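PlaB phospholipase (Legionella pneumophila, PDB 6ZTI) probably hydrolyses phospholipids as an alpha/beta-hydrolase virulence enzyme, and binds NAD(H), which promotes tetramer formation and so controls its activity. Local coordinates at residues B[18-23]-B[34-39]; B[72-77]-B[110-115]; B[165-170]-B[384-389]. All blocks are in the same frame, centred on the assembly; numbering follows the deposited sequence.

Interaction 1: residues B[18-23]-B[34-39]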
loop_
_atom_site.group_PDB
_atom_site.type_symbol
_atom_site.label_atom_id
_atom_site.label_comp_id
_atom_site.label_asym_id
_atom_site.label_seq_id
_atom_site.Cartn_x
_atom_site.Cartn_y
_atom_site.Cartn_z
ATOM N N VAL B 18 12.430 -43.475 -14.858
ATOM C CA VAL B 18 11.257 -42.752 -14.373
ATOM C C VAL B 18 11.709 -41.835 -13.251
ATOM O O VAL B 18 12.466 -42.255 -12.372
ATOM C CB VAL B 18 10.144 -43.700 -13.890
ATOM C CG1 VAL B 18 8.960 -42.895 -13.318
ATOM C CG2 VAL B 18 9.673 -44.566 -15.021
ATOM N N ILE B 19 11.266 -40.581 -13.299
ATOM C CA ILE B 19 11.532 -39.599 -12.257
ATOM C C ILE B 19 10.192 -39.036 -11.799
ATOM O O ILE B 19 9.439 -38.481 -12.608
ATOM C CB ILE B 19 12.448 -38.463 -12.744
ATOM C CG1 ILE B 19 13.779 -39.018 -13.261
ATOM C CG2 ILE B 19 12.701 -37.477 -11.619
ATOM C CD1 ILE B 19 14.648 -37.966 -13.930
ATOM N N PHE B 20 9.901 -39.170 -10.509
ATOM C CA PHE B 20 8.710 -38.580 -9.913
ATOM C C PHE B 20 8.992 -37.150 -9.471
ATOM O O PHE B 20 10.089 -36.844 -8.998
ATOM C CB PHE B 20 8.248 -39.419 -8.723
ATOM C CG PHE B 20 7.616 -40.726 -9.117
ATOM C CD1 PHE B 20 8.402 -41.847 -9.340
ATOM C CD2 PHE B 20 6.238 -40.828 -9.287
ATOM C CE1 PHE B 20 7.831 -43.044 -9.715
ATOM C CE2 PHE B 20 5.664 -42.021 -9.664
ATOM C CZ PHE B 20 6.460 -43.136 -9.878
ATOM N N VAL B 21 7.994 -36.274 -9.623
ATOM C CA VAL B 21 8.136 -34.858 -9.284
ATOM C C VAL B 21 6.850 -34.370 -8.627
ATOM O O VAL B 21 5.775 -34.445 -9.230
ATOM C CB VAL B 21 8.457 -33.998 -10.521
ATOM C CG1 VAL B 21 8.676 -32.545 -10.130
ATOM C CG2 VAL B 21 9.661 -34.529 -11.232
ATOM N N HIS B 22 6.963 -33.823 -7.416
ATOM C CA HIS B 22 5.801 -33.592 -6.573
ATOM C C HIS B 22 5.236 -32.177 -6.761
ATOM O O HIS B 22 5.625 -31.436 -7.669
ATOM C CB HIS B 22 6.163 -33.873 -5.115
ATOM C CG HIS B 22 7.297 -33.046 -4.594
ATOM N ND1 HIS B 22 7.147 -31.726 -4.221
ATOM C CD2 HIS B 22 8.597 -33.358 -4.363
ATOM C CE1 HIS B 22 8.305 -31.258 -3.791
ATOM N NE2 HIS B 22 9.202 -32.229 -3.863
ATOM N N GLY B 23 4.305 -31.791 -5.888
ATOM C CA GLY B 23 3.630 -30.518 -5.966
ATOM C C GLY B 23 4.083 -29.571 -4.872
ATOM O O GLY B 23 5.074 -29.815 -4.188
ATOM N N GLU B 34 2.347 -45.284 -2.988
ATOM C CA GLU B 34 3.179 -46.441 -3.276
ATOM C C GLU B 34 3.350 -46.683 -4.775
ATOM O O GLU B 34 3.815 -47.758 -5.173
ATOM C CB GLU B 34 2.607 -47.682 -2.577
ATOM C CG GLU B 34 2.567 -47.541 -1.053
ATOM C CD GLU B 34 2.178 -48.826 -0.319
ATOM O OE1 GLU B 34 1.328 -49.597 -0.819
ATOM O OE2 GLU B 34 2.738 -49.064 0.774
ATOM N N LEU B 35 3.040 -45.690 -5.608
ATOM C CA LEU B 35 3.167 -45.873 -7.051
ATOM C C LEU B 35 4.595 -46.147 -7.510
ATOM O O LEU B 35 4.767 -46.962 -8.434
ATOM C CB LEU B 35 2.608 -44.645 -7.781
ATOM C CG LEU B 35 2.723 -44.708 -9.305
ATOM C CD1 LEU B 35 1.984 -45.940 -9.812
ATOM C CD2 LEU B 35 2.217 -43.449 -9.969
ATOM N N PRO B 36 5.639 -45.521 -6.949
ATOM C CA PRO B 36 7.009 -45.887 -7.366
ATOM C C PRO B 36 7.343 -47.352 -7.142
ATOM O O PRO B 36 7.857 -48.018 -8.051
ATOM C CB PRO B 36 7.887 -44.955 -6.516
ATOM C CG PRO B 36 7.002 -43.782 -6.211
ATOM C CD PRO B 36 5.632 -44.374 -6.027
ATOM N N GLN B 37 7.073 -47.875 -5.944
ATOM C CA GLN B 37 7.297 -49.297 -5.686
ATOM C C GLN B 37 6.469 -50.169 -6.623
ATOM O O GLN B 37 6.925 -51.234 -7.057
ATOM C CB GLN B 37 6.970 -49.616 -4.223
ATOM C CG GLN B 37 8.008 -49.071 -3.235
ATOM C CD GLN B 37 7.412 -48.536 -1.926
ATOM O OE1 GLN B 37 6.205 -48.294 -1.816
ATOM N NE2 GLN B 37 8.273 -48.342 -0.929
ATOM N N TRP B 38 5.249 -49.736 -6.958
ATOM C CA TRP B 38 4.404 -50.540 -7.837
ATOM C C TRP B 38 4.949 -50.573 -9.261
ATOM O O TRP B 38 4.938 -51.631 -9.905
ATOM C CB TRP B 38 2.973 -50.011 -7.824
ATOM C CG TRP B 38 2.010 -50.854 -8.615
ATOM C CD1 TRP B 38 1.465 -52.040 -8.237
ATOM C CD2 TRP B 38 1.478 -50.566 -9.919
ATOM N NE1 TRP B 38 0.627 -52.515 -9.222
ATOM C CE2 TRP B 38 0.621 -51.626 -10.264
ATOM C CE3 TRP B 38 1.649 -49.517 -10.824
ATOM C CZ2 TRP B 38 -0.062 -51.669 -11.470
ATOM C CZ3 TRP B 38 0.969 -49.562 -12.023
ATOM C CH2 TRP B 38 0.122 -50.628 -12.335
ATOM N N LEU B 39 5.417 -49.429 -9.775
ATOM C CA LEU B 39 6.034 -49.407 -11.100
ATOM C C LEU B 39 7.254 -50.312 -11.149
ATOM O O LEU B 39 7.533 -50.942 -12.177
ATOM C CB LEU B 39 6.433 -47.983 -11.488
ATOM C CG LEU B 39 5.322 -46.998 -11.831
ATOM C CD1 LEU B 39 5.925 -45.653 -12.199
ATOM C CD2 LEU B 39 4.464 -47.509 -12.966
#
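Leu-35, in the first turn of helix 35-44, brings one methyl group to the rim of the Phe-20 ring: its CD2 lies in the ring plane, 3.7 Å from Phe-20 CE2, and the two side chains cross at about a right angle. Pro-36 takes a face of the same ring. Its CG stands 3.8 Å from the Phe-20 ring centroid and 15° off the ring normal, a CH-pi contact displaced slightly toward the rim, while its CB reaches Phe-20 CE1 at 3.7 Å. Phe-20 already points toward the helix, and with CG anti to the carbonyl carbon, beside the backbone N (chi1 -73°), its ring comes against Pro-36. Strand and helix segments run almost antiparallel, at 169°, with their axes 10.6 Å apart. This pairs the first strand with the helix of the beta-alpha-beta unit made by strand 16-21, helix 35-44 and strand 55-60 in the parallel sheet of the alpha/beta-hydrolase domain. One turn after Leu-35, Leu-39 presents CD1 to the far end of the ring, 3.5 Å from Phe-20 CZ, in an oblique approach. The same methyl makes a looser contact with Val-18, whose CG1 is 4.3 Å from Leu-39 CD1. Ile-97 of the neighbouring strand packs against Val-18, Phe-20 and Leu-39, and Leu-57 on the other flanking strand touches Phe-20 and Pro-36.

Interaction 2: residues B[72-77]-B[110-115]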
loop_
_atom_site.group_PDB
_atom_site.type_symbol
_atom_site.label_atom_id
_atom_site.label_comp_id
_atom_site.label_asym_id
_atom_site.label_seq_id
_atom_site.Cartn_x
_atom_site.Cartn_y
_atom_site.Cartn_z
ATOM N N ILE B 72 13.856 -23.483 -9.575
ATOM C CA ILE B 72 13.623 -24.910 -9.407
ATOM C C ILE B 72 13.880 -25.650 -10.712
ATOM O O ILE B 72 14.404 -26.765 -10.709
ATOM C CB ILE B 72 12.195 -25.161 -8.893
ATOM C CG1 ILE B 72 12.023 -24.572 -7.488
ATOM C CG2 ILE B 72 11.879 -26.647 -8.875
ATOM C CD1 ILE B 72 10.570 -24.398 -7.080
ATOM N N ALA B 73 13.478 -25.066 -11.841
ATOM C CA ALA B 73 13.736 -25.706 -13.130
ATOM C C ALA B 73 15.233 -25.763 -13.416
ATOM O O ALA B 73 15.741 -26.777 -13.910
ATOM C CB ALA B 73 12.992 -24.963 -14.237
ATOM N N ARG B 74 15.964 -24.696 -13.079
ATOM C CA ARG B 74 17.419 -24.736 -13.190
ATOM C C ARG B 74 18.013 -25.824 -12.299
ATOM O O ARG B 74 18.981 -26.492 -12.681
ATOM C CB ARG B 74 18.010 -23.380 -12.802
ATOM C CG ARG B 74 18.193 -22.377 -13.922
ATOM C CD ARG B 74 18.806 -21.075 -13.363
ATOM N NE ARG B 74 20.243 -21.180 -13.086
ATOM C CZ ARG B 74 20.930 -20.348 -12.307
ATOM N NH1 ARG B 74 20.315 -19.343 -11.691
ATOM N NH2 ARG B 74 22.236 -20.521 -12.133
ATOM N N ALA B 75 17.472 -25.982 -11.088
ATOM C CA ALA B 75 18.008 -26.963 -10.156
ATOM C C ALA B 75 17.632 -28.389 -10.553
ATOM O O ALA B 75 18.391 -29.321 -10.275
ATOM C CB ALA B 75 17.537 -26.643 -8.738
ATOM N N PHE B 76 16.485 -28.581 -11.211
ATOM C CA PHE B 76 16.166 -29.884 -11.794
ATOM C C PHE B 76 17.245 -30.309 -12.785
ATOM O O PHE B 76 17.759 -31.435 -12.723
ATOM C CB PHE B 76 14.787 -29.836 -12.457
ATOM C CG PHE B 76 14.367 -31.136 -13.080
ATOM C CD1 PHE B 76 14.064 -32.226 -12.295
ATOM C CD2 PHE B 76 14.292 -31.267 -14.442
ATOM C CE1 PHE B 76 13.685 -33.423 -12.857
ATOM C CE2 PHE B 76 13.916 -32.465 -15.010
ATOM C CZ PHE B 76 13.620 -33.544 -14.212
ATOM N N ASP B 77 17.638 -29.401 -13.684
ATOM C CA ASP B 77 18.685 -29.734 -14.648
ATOM C C ASP B 77 19.954 -30.194 -13.948
ATOM O O ASP B 77 20.595 -31.159 -14.381
ATOM C CB ASP B 77 18.991 -28.535 -15.545
ATOM C CG ASP B 77 19.783 -28.924 -16.777
ATOM O OD1 ASP B 77 19.187 -29.562 -17.660
ATOM O OD2 ASP B 77 20.995 -28.603 -16.868
ATOM N N MET B 110 11.998 -27.706 -19.686
ATOM C CA MET B 110 12.021 -27.923 -21.128
ATOM C C MET B 110 12.205 -26.603 -21.874
ATOM O O MET B 110 12.972 -26.525 -22.836
ATOM C CB MET B 110 10.724 -28.605 -21.585
ATOM C CG MET B 110 10.568 -30.038 -21.116
ATOM S SD MET B 110 8.922 -30.735 -21.383
ATOM C CE MET B 110 8.872 -30.671 -23.180
ATOM N N ASP B 111 11.530 -25.547 -21.421
ATOM C CA ASP B 111 11.591 -24.275 -22.133
ATOM C C ASP B 111 12.960 -23.630 -21.959
ATOM O O ASP B 111 13.503 -23.051 -22.904
ATOM C CB ASP B 111 10.467 -23.356 -21.634
ATOM C CG ASP B 111 10.148 -22.219 -22.596
ATOM O OD1 ASP B 111 9.659 -22.489 -23.708
ATOM O OD2 ASP B 111 10.354 -21.046 -22.221
ATOM N N LEU B 112 13.549 -23.745 -20.769
ATOM C CA LEU B 112 14.833 -23.093 -20.521
ATOM C C LEU B 112 15.962 -23.761 -21.300
ATOM O O LEU B 112 16.883 -23.084 -21.764
ATOM C CB LEU B 112 15.151 -23.103 -19.024
ATOM C CG LEU B 112 14.435 -22.077 -18.141
ATOM C CD1 LEU B 112 14.681 -22.406 -16.692
ATOM C CD2 LEU B 112 14.887 -20.639 -18.441
ATOM N N TYR B 113 15.911 -25.087 -21.454
ATOM C CA TYR B 113 17.044 -25.849 -21.973
ATOM C C TYR B 113 16.824 -26.466 -23.348
ATOM O O TYR B 113 17.809 -26.816 -23.996
ATOM C CB TYR B 113 17.426 -26.970 -20.988
ATOM C CG TYR B 113 17.974 -26.435 -19.689
ATOM C CD1 TYR B 113 19.316 -26.092 -19.573
ATOM C CD2 TYR B 113 17.149 -26.248 -18.587
ATOM C CE1 TYR B 113 19.825 -25.583 -18.385
ATOM C CE2 TYR B 113 17.645 -25.741 -17.402
ATOM C CZ TYR B 113 18.987 -25.410 -17.306
ATOM O OH TYR B 113 19.478 -24.892 -16.126
ATOM N N PHE B 114 15.577 -26.585 -23.833
ATOM C CA PHE B 114 15.376 -27.348 -25.063
ATOM C C PHE B 114 14.317 -26.773 -25.995
ATOM O O PHE B 114 13.912 -27.458 -26.944
ATOM C CB PHE B 114 15.024 -28.793 -24.716
ATOM C CG PHE B 114 16.163 -29.545 -24.088
ATOM C CD1 PHE B 114 17.186 -30.023 -24.867
ATOM C CD2 PHE B 114 16.222 -29.742 -22.722
ATOM C CE1 PHE B 114 18.249 -30.698 -24.300
ATOM C CE2 PHE B 114 17.276 -30.405 -22.155
ATOM C CZ PHE B 114 18.292 -30.888 -22.948
ATOM N N LYS B 115 13.914 -25.515 -25.798
ATOM C CA LYS B 115 12.744 -24.985 -26.487
ATOM C C LYS B 115 12.822 -25.225 -27.987
ATOM O O LYS B 115 11.947 -25.863 -28.582
ATOM C CB LYS B 115 12.598 -23.492 -26.207
ATOM C CG LYS B 115 11.442 -22.862 -26.983
ATOM C CD LYS B 115 11.141 -21.434 -26.526
ATOM C CE LYS B 115 10.241 -20.694 -27.528
ATOM N NZ LYS B 115 8.970 -21.404 -27.786
HETATM O O HOH W 1 22.415 -25.569 -16.336
#
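Helix segments 72-77 and 110-114 pass 9.9 Å apart with a signed crossing angle of -55°, bringing Ala-73 level with Leu-112 and Asp-77 with Tyr-113. At the first pair the small Ala-73 CB meets Leu-112 CD1 at 3.9 Å. The second pair is a stack: the Asp-77 carboxylate lies over the centre of one face of the Tyr-113 ring, the two planes only 9° apart, with Asp-77 CG 3.6 Å above the ring plane. Asp-77 CB adds a CH-pi contact 4.0 Å from the Tyr-113 ring centroid. The carboxylate is held by other partners: OD1 accepts from Trp-109 NE1, and OD2 forms a salt bridge with Arg-81. A water hydrogen-bonded to Tyr-113 OH donates a weak bond to Asp-77 OD2. The ring edge of Tyr-113 faces Arg-74, whose side chain crosses it at about a right angle, with Tyr-113 OH 3.6 Å from Arg-74 CG. Arg-74 NH2 hydrogen-bonds to O of Asp-489 of the second subunit, and Arg-351 of that subunit packs on both Arg-74 and Leu-112. The contact is a helix-helix crossing between helices 69-89 and 102-114 of the alpha/beta-hydrolase domain, bordering a subunit interface.

Interaction 3: residues B[165-170]-B[384-389]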
loop_
_atom_site.group_PDB
_atom_site.type_symbol
_atom_site.label_atom_id
_atom_site.label_comp_id
_atom_site.label_asym_id
_atom_site.label_seq_id
_atom_site.Cartn_x
_atom_site.Cartn_y
_atom_site.Cartn_z
ATOM N N TRP B 165 3.659 -17.298 -9.327
ATOM C CA TRP B 165 3.520 -18.048 -10.575
ATOM C C TRP B 165 2.142 -18.691 -10.663
ATOM O O TRP B 165 1.467 -18.606 -11.693
ATOM C CB TRP B 165 4.620 -19.123 -10.687
ATOM C CG TRP B 165 4.834 -19.676 -12.093
ATOM C CD1 TRP B 165 5.866 -19.374 -12.948
ATOM C CD2 TRP B 165 3.996 -20.602 -12.805
ATOM N NE1 TRP B 165 5.717 -20.050 -14.133
ATOM C CE2 TRP B 165 4.582 -20.811 -14.072
ATOM C CE3 TRP B 165 2.820 -21.278 -12.493
ATOM C CZ2 TRP B 165 4.024 -21.655 -15.024
ATOM C CZ3 TRP B 165 2.257 -22.121 -13.450
ATOM C CH2 TRP B 165 2.863 -22.302 -14.696
ATOM N N LEU B 166 1.709 -19.339 -9.585
ATOM C CA LEU B 166 0.468 -20.090 -9.628
ATOM C C LEU B 166 -0.769 -19.195 -9.692
ATOM O O LEU B 166 -1.841 -19.679 -10.059
ATOM C CB LEU B 166 0.393 -21.003 -8.411
ATOM C CG LEU B 166 1.335 -22.203 -8.465
ATOM C CD1 LEU B 166 1.553 -22.775 -7.070
ATOM C CD2 LEU B 166 0.764 -23.290 -9.398
ATOM N N GLU B 167 -0.644 -17.918 -9.344
ATOM C CA GLU B 167 -1.796 -17.024 -9.302
ATOM C C GLU B 167 -2.452 -16.943 -10.673
ATOM O O GLU B 167 -1.777 -16.751 -11.686
ATOM C CB GLU B 167 -1.368 -15.630 -8.832
ATOM C CG GLU B 167 -2.543 -14.685 -8.484
ATOM C CD GLU B 167 -2.101 -13.299 -7.989
ATOM O OE1 GLU B 167 -0.883 -13.019 -7.936
ATOM O OE2 GLU B 167 -2.978 -12.477 -7.657
ATOM N N LEU B 168 -3.776 -17.109 -10.701
ATOM C CA LEU B 168 -4.514 -16.914 -11.939
ATOM C C LEU B 168 -4.126 -15.579 -12.558
ATOM O O LEU B 168 -3.970 -14.577 -11.858
ATOM C CB LEU B 168 -6.014 -16.974 -11.667
ATOM C CG LEU B 168 -6.550 -18.327 -11.180
ATOM C CD1 LEU B 168 -8.014 -18.178 -10.833
ATOM C CD2 LEU B 168 -6.392 -19.414 -12.205
ATOM N N GLY B 169 -3.928 -15.581 -13.873
ATOM C CA GLY B 169 -3.520 -14.380 -14.572
ATOM C C GLY B 169 -2.067 -13.996 -14.408
ATOM O O GLY B 169 -1.683 -12.901 -14.829
ATOM N N SER B 170 -1.247 -14.862 -13.822
ATOM C CA SER B 170 0.156 -14.549 -13.595
ATOM C C SER B 170 0.869 -14.215 -14.899
ATOM O O SER B 170 0.711 -14.904 -15.906
ATOM C CB SER B 170 0.837 -15.743 -12.928
ATOM O OG SER B 170 2.235 -15.640 -12.998
ATOM N N ASN B 384 -5.714 -10.533 -11.028
ATOM C CA ASN B 384 -4.372 -10.743 -10.511
ATOM C C ASN B 384 -3.927 -9.530 -9.699
ATOM O O ASN B 384 -4.125 -8.377 -10.099
ATOM C CB ASN B 384 -3.406 -11.009 -11.663
ATOM C CG ASN B 384 -2.026 -11.451 -11.182
ATOM O OD1 ASN B 384 -1.170 -10.628 -10.875
ATOM N ND2 ASN B 384 -1.819 -12.755 -11.100
ATOM N N LEU B 385 -3.327 -9.801 -8.544
ATOM C CA LEU B 385 -2.921 -8.728 -7.646
ATOM C C LEU B 385 -1.639 -8.040 -8.084
ATOM O O LEU B 385 -1.405 -6.893 -7.690
ATOM C CB LEU B 385 -2.744 -9.275 -6.226
ATOM C CG LEU B 385 -3.977 -9.937 -5.603
ATOM C CD1 LEU B 385 -3.672 -10.377 -4.163
ATOM C CD2 LEU B 385 -5.172 -9.010 -5.629
ATOM N N ASN B 386 -0.800 -8.708 -8.873
ATOM C CA ASN B 386 0.425 -8.088 -9.365
ATOM C C ASN B 386 0.219 -7.342 -10.679
ATOM O O ASN B 386 0.933 -6.372 -10.948
ATOM C CB ASN B 386 1.508 -9.158 -9.525
ATOM C CG ASN B 386 1.978 -9.718 -8.189
ATOM O OD1 ASN B 386 2.296 -8.966 -7.268
ATOM N ND2 ASN B 386 2.027 -11.042 -8.082
ATOM N N ASN B 387 -0.747 -7.758 -11.498
ATOM C CA ASN B 387 -1.028 -7.123 -12.783
ATOM C C ASN B 387 -2.542 -7.004 -12.912
ATOM O O ASN B 387 -3.217 -7.997 -13.195
ATOM C CB ASN B 387 -0.439 -7.937 -13.938
ATOM C CG ASN B 387 -0.616 -7.266 -15.278
ATOM O OD1 ASN B 387 -1.413 -6.332 -15.425
ATOM N ND2 ASN B 387 0.122 -7.743 -16.273
ATOM N N ARG B 388 -3.081 -5.791 -12.755
ATOM C CA ARG B 388 -4.528 -5.612 -12.792
ATOM C C ARG B 388 -5.106 -5.691 -14.196
ATOM O O ARG B 388 -6.334 -5.699 -14.344
ATOM C CB ARG B 388 -4.897 -4.282 -12.152
ATOM C CG ARG B 388 -4.581 -4.240 -10.669
ATOM C CD ARG B 388 -4.753 -2.844 -10.111
ATOM N NE ARG B 388 -3.508 -2.081 -10.167
ATOM C CZ ARG B 388 -3.414 -0.783 -9.906
ATOM N NH1 ARG B 388 -4.494 -0.086 -9.583
ATOM N NH2 ARG B 388 -2.237 -0.181 -9.978
ATOM N N GLY B 389 -4.270 -5.748 -15.219
ATOM C CA GLY B 389 -4.749 -6.041 -16.549
ATOM C C GLY B 389 -4.968 -7.514 -16.799
ATOM O O GLY B 389 -5.155 -7.921 -17.945
HETATM O O HOH W 2 1.025 -13.251 -10.150
#
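Asn-384 reaches across to the turn at 167-170 with its whole side chain, starting at CB, which lies 3.6 Å from Leu-168 O. CG stands anti to the backbone N (chi1 -171°), directing the amide into the turn, where its plane stacks against the Glu-167 carboxylate at 29°. The oxygen faces back to its own loop: OD1 accepts from the backbone N of Asn-386 and of Asn-387, the second donor lying in the carbonyl plane on a lone pair and the first above that plane. ND2 donates to Leu-168 O at 2.9 Å, almost straight (178°); the acceptor lies in the amide plane, while the nitrogen stands above the Leu-168 carbonyl plane. Asn-384 ND2 also donates to a water, 3.0 Å away. That water donates to Glu-167 OE1 and accepts from Asn-386 ND2, which also bonds to Asp-164 OD1. With both ends bonded, the amide has little freedom to flip. Glu-167, extended beyond CG, sets OE2 2.8 Å from Leu-385 N, which approaches from above the carboxylate plane; Gln-140, of a thio-NAD pocket, also bonds that oxygen. Gly-169, at positive phi, passes close to the amide, its C 3.5 Å from Asn-384 ND2. The contact joins a type II beta turn after helix 160-166 to an Asx motif in the hairpin loop between antiparallel strands 378-383 and 390-396, beside an NAD-binding region.

How the interactions relate
Interaction 1 is fully buried and apolar, interaction 2 is partly buried, and interaction 3 is buried apart from two exposed loop residues. The three share no helix or strand. Interactions 1 and 2 both belong to the alpha/beta-hydrolase domain, one packing a helix on the central parallel sheet and the other crossing two helices; their centres are 20 Å apart, and each touches the second subunit. Interaction 3 ties residues 165-170 to the connection between two strands of the mixed sheet, 214 residues further along the chain, and no other chain reaches it. No direct hydrogen bond crosses interactions 1 or 2, whereas two cross interaction 3; bridging water enters interactions 2 and 3.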